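Local coordinates for conserved hypothetical protein (Xanthomonas campestris pv. campestris, PDB 2FUJ) that probably hydrolyses fatty acyl-CoA thioesters, as a tetrameric hotdog-fold protein of the thioesterase-like superfamily, at residues 95-100 and 105-110. Residues are numbered along the deposited sequence; the frame is centred on the assembly and turned at random.
Sequences GHRILD and GVLYSD
Asp100 OD1 lies in plane at the hydroxyl edge of the Tyr108 ring, which has Val106 CG1, from its own strand, 3.8 Å above one face and offset toward the rim; Ser109 OG lies in plane at the edge of the His96 ring. Both edge contacts belong to a beta hairpin of the hotdog-fold sheet, between strands 91-100 and 107-116, interrupted by a classic bulge: Tyr108 and Ser109 both face Ile98. Ile98 O takes the N-H of Tyr108 at 2.9 Å and, weakly, that of Ser109, while Ile98 N bonds to Ser109 O at 2.8 Å. Next to the turn, Asp100 N reaches Val106 O at 3.2 Å. The Tyr108 side chain reaches across to Asp100, where its OH donates a short 2.5 Å bond to the anti side of Asp100 OD1, slightly out of the carboxylate plane, which is turned 50° from the ring. Asp100 OD2 accepts from the turn amides of Lys102 and Asp103, so the Tyr108 hydroxyl holds OD1 and the turn amides hold OD2. On the face bearing Ile98 and Ser109, helix 30-47 packs through Tyr33 and Leu37. On the other, Leu99 CD2 touches Leu107 CD1 at 3.7 Å and sits over the centre of the Arg97 guanidinium, whose NE pairs with Glu81. With CG lodged between backbone N and carbonyl carbon (chi1 71°), His96 swings its ring to the partner strand, NE2 lying 3.3 Å from Ser109 OG in a hydrogen bond.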
ATOM      1  N   GLY A  95       3.860 -20.700 -12.129  1.00 12.33           N
ATOM      2  CA  GLY A  95       2.460 -20.880 -11.804  1.00 12.92           C
ATOM      3  C   GLY A  95       2.309 -20.783 -10.298  1.00 12.88           C
ATOM      4  O   GLY A  95       3.277 -20.997  -9.564  1.00 12.63           O
ATOM      5  N   HIS A  96       1.108 -20.467  -9.828  1.00 13.27           N
ATOM      6  CA  HIS A  96       0.896 -20.341  -8.394  1.00 13.67           C
ATOM      7  C   HIS A  96      -0.479 -20.789  -7.946  1.00 12.88           C
ATOM      8  O   HIS A  96      -1.409 -20.888  -8.733  1.00 13.69           O
ATOM      9  CB  HIS A  96       1.071 -18.879  -7.953  1.00 11.27           C
ATOM     10  CG  HIS A  96      -0.033 -17.971  -8.412  1.00 11.94           C
ATOM     11  ND1 HIS A  96       0.036 -17.240  -9.579  1.00 13.26           N
ATOM     12  CD2 HIS A  96      -1.240 -17.689  -7.868  1.00 12.52           C
ATOM     13  CE1 HIS A  96      -1.079 -16.549  -9.733  1.00 13.55           C
ATOM     14  NE2 HIS A  96      -1.870 -16.804  -8.710  1.00 14.84           N
ATOM     15  N   ARG A  97      -0.584 -21.046  -6.649  1.00 14.17           N
ATOM     16  CA  ARG A  97      -1.834 -21.416  -6.017  1.00 13.18           C
ATOM     17  C   ARG A  97      -1.745 -20.773  -4.643  1.00 13.57           C
ATOM     18  O   ARG A  97      -0.833 -21.074  -3.882  1.00 14.83           O
ATOM     19  CB  ARG A  97      -1.964 -22.932  -5.855  1.00 15.02           C
ATOM     20  CG  ARG A  97      -2.063 -23.703  -7.154  1.00 18.92           C
ATOM     21  CD  ARG A  97      -2.721 -25.064  -6.909  1.00 21.84           C
ATOM     22  NE  ARG A  97      -2.093 -25.745  -5.783  1.00 26.88           N
ATOM     23  CZ  ARG A  97      -2.692 -26.648  -5.006  1.00 29.39           C
ATOM     24  NH1 ARG A  97      -3.952 -27.000  -5.220  1.00 32.47           N
ATOM     25  NH2 ARG A  97      -2.023 -27.191  -4.002  1.00 31.02           N
ATOM     26  N   ILE A  98      -2.659 -19.859  -4.349  1.00 12.56           N
ATOM     27  CA  ILE A  98      -2.675 -19.211  -3.045  1.00 12.29           C
ATOM     28  C   ILE A  98      -3.751 -19.939  -2.243  1.00 12.74           C
ATOM     29  O   ILE A  98      -4.937 -19.861  -2.548  1.00 12.84           O
ATOM     30  CB  ILE A  98      -2.987 -17.710  -3.179  1.00 12.90           C
ATOM     31  CG1 ILE A  98      -1.844 -17.027  -3.943  1.00 14.99           C
ATOM     32  CG2 ILE A  98      -3.163 -17.084  -1.798  1.00 12.45           C
ATOM     33  CD1 ILE A  98      -2.159 -15.620  -4.448  1.00 16.22           C
ATOM     34  N   LEU A  99      -3.314 -20.675  -1.224  1.00 12.08           N
ATOM     35  CA  LEU A  99      -4.229 -21.464  -0.404  1.00 12.86           C
ATOM     36  C   LEU A  99      -4.355 -20.954   1.019  1.00 12.68           C
ATOM     37  O   LEU A  99      -3.542 -20.167   1.485  1.00 12.81           O
ATOM     38  CB  LEU A  99      -3.743 -22.917  -0.352  1.00 13.59           C
ATOM     39  CG  LEU A  99      -3.238 -23.492  -1.676  1.00 17.01           C
ATOM     40  CD1 LEU A  99      -2.314 -24.668  -1.408  1.00 16.46           C
ATOM     41  CD2 LEU A  99      -4.416 -23.880  -2.552  1.00 17.92           C
ATOM     42  N   ASP A 100      -5.379 -21.434   1.712  1.00 13.83           N
ATOM     43  CA  ASP A 100      -5.596 -21.044   3.096  1.00 13.87           C
ATOM     44  C   ASP A 100      -4.694 -21.918   3.970  1.00 14.22           C
ATOM     45  O   ASP A 100      -4.665 -23.132   3.804  1.00 14.92           O
ATOM     46  CB  ASP A 100      -7.050 -21.287   3.474  1.00 15.23           C
ATOM     47  CG  ASP A 100      -7.386 -20.749   4.835  1.00 18.19           C
ATOM     48  OD1 ASP A 100      -7.858 -19.597   4.916  1.00 16.40           O
ATOM     49  OD2 ASP A 100      -7.165 -21.480   5.824  1.00 20.17           O
ATOM     50  N   GLY A 105      -7.304 -26.962   1.126  1.00 18.25           N
ATOM     51  CA  GLY A 105      -8.266 -27.321   0.105  1.00 18.09           C
ATOM     52  C   GLY A 105      -8.994 -26.058  -0.333  1.00 18.31           C
ATOM     53  O   GLY A 105      -9.760 -26.073  -1.289  1.00 19.40           O
ATOM     54  N   VAL A 106      -8.766 -24.963   0.386  1.00 15.90           N
ATOM     55  CA  VAL A 106      -9.398 -23.688   0.050  1.00 14.48           C
ATOM     56  C   VAL A 106      -8.458 -22.924  -0.879  1.00 15.21           C
ATOM     57  O   VAL A 106      -7.366 -22.525  -0.482  1.00 15.25           O
ATOM     58  CB  VAL A 106      -9.674 -22.838   1.309  1.00 14.83           C
ATOM     59  CG1 VAL A 106     -10.065 -21.438   0.905  1.00 15.26           C
ATOM     60  CG2 VAL A 106     -10.775 -23.476   2.142  1.00 15.18           C
ATOM     61  N   LEU A 107      -8.889 -22.743  -2.123  1.00 13.82           N
ATOM     62  CA  LEU A 107      -8.092 -22.058  -3.128  1.00 15.12           C
ATOM     63  C   LEU A 107      -8.580 -20.633  -3.361  1.00 13.59           C
ATOM     64  O   LEU A 107      -9.681 -20.419  -3.855  1.00 14.38           O
ATOM     65  CB  LEU A 107      -8.144 -22.844  -4.446  1.00 15.60           C
ATOM     66  CG  LEU A 107      -7.461 -22.260  -5.686  1.00 17.48           C
ATOM     67  CD1 LEU A 107      -5.956 -22.220  -5.488  1.00 13.68           C
ATOM     68  CD2 LEU A 107      -7.808 -23.113  -6.902  1.00 17.30           C
ATOM     69  N   TYR A 108      -7.745 -19.660  -3.012  1.00 11.32           N
ATOM     70  CA  TYR A 108      -8.108 -18.266  -3.189  1.00 11.54           C
ATOM     71  C   TYR A 108      -7.753 -17.770  -4.574  1.00 10.55           C
ATOM     72  O   TYR A 108      -8.425 -16.901  -5.116  1.00 11.31           O
ATOM     73  CB  TYR A 108      -7.395 -17.393  -2.158  1.00 10.87           C
ATOM     74  CG  TYR A 108      -7.850 -17.631  -0.740  1.00 10.68           C
ATOM     75  CD1 TYR A 108      -6.976 -18.145   0.214  1.00 12.89           C
ATOM     76  CD2 TYR A 108      -9.145 -17.318  -0.347  1.00 12.57           C
ATOM     77  CE1 TYR A 108      -7.379 -18.335   1.528  1.00 13.27           C
ATOM     78  CE2 TYR A 108      -9.561 -17.509   0.965  1.00 13.15           C
ATOM     79  CZ  TYR A 108      -8.671 -18.015   1.896  1.00 12.10           C
ATOM     80  OH  TYR A 108      -9.066 -18.188   3.203  1.00 15.19           O
ATOM     81  N   SER A 109      -6.696 -18.325  -5.152  1.00 12.97           N
ATOM     82  CA  SER A 109      -6.262 -17.879  -6.467  1.00 13.24           C
ATOM     83  C   SER A 109      -5.206 -18.749  -7.120  1.00 14.25           C
ATOM     84  O   SER A 109      -4.412 -19.414  -6.449  1.00 14.19           O
ATOM     85  CB  SER A 109      -5.729 -16.442  -6.362  1.00 14.98           C
ATOM     86  OG  SER A 109      -4.787 -16.129  -7.381  1.00 16.35           O
ATOM     87  N   ASP A 110      -5.228 -18.756  -8.448  1.00 13.11           N
ATOM     88  CA  ASP A 110      -4.229 -19.465  -9.231  1.00 13.88           C
ATOM     89  C   ASP A 110      -3.896 -18.573 -10.416  1.00 14.24           C
ATOM     90  O   ASP A 110      -4.417 -17.466 -10.524  1.00 15.94           O
ATOM     91  CB  ASP A 110      -4.700 -20.857  -9.700  1.00 15.68           C
ATOM     92  CG  ASP A 110      -6.041 -20.839 -10.415  1.00 18.86           C
ATOM     93  OD1 ASP A 110      -6.398 -19.833 -11.063  1.00 17.99           O
ATOM     94  OD2 ASP A 110      -6.740 -21.876 -10.344  1.00 20.92           O
TER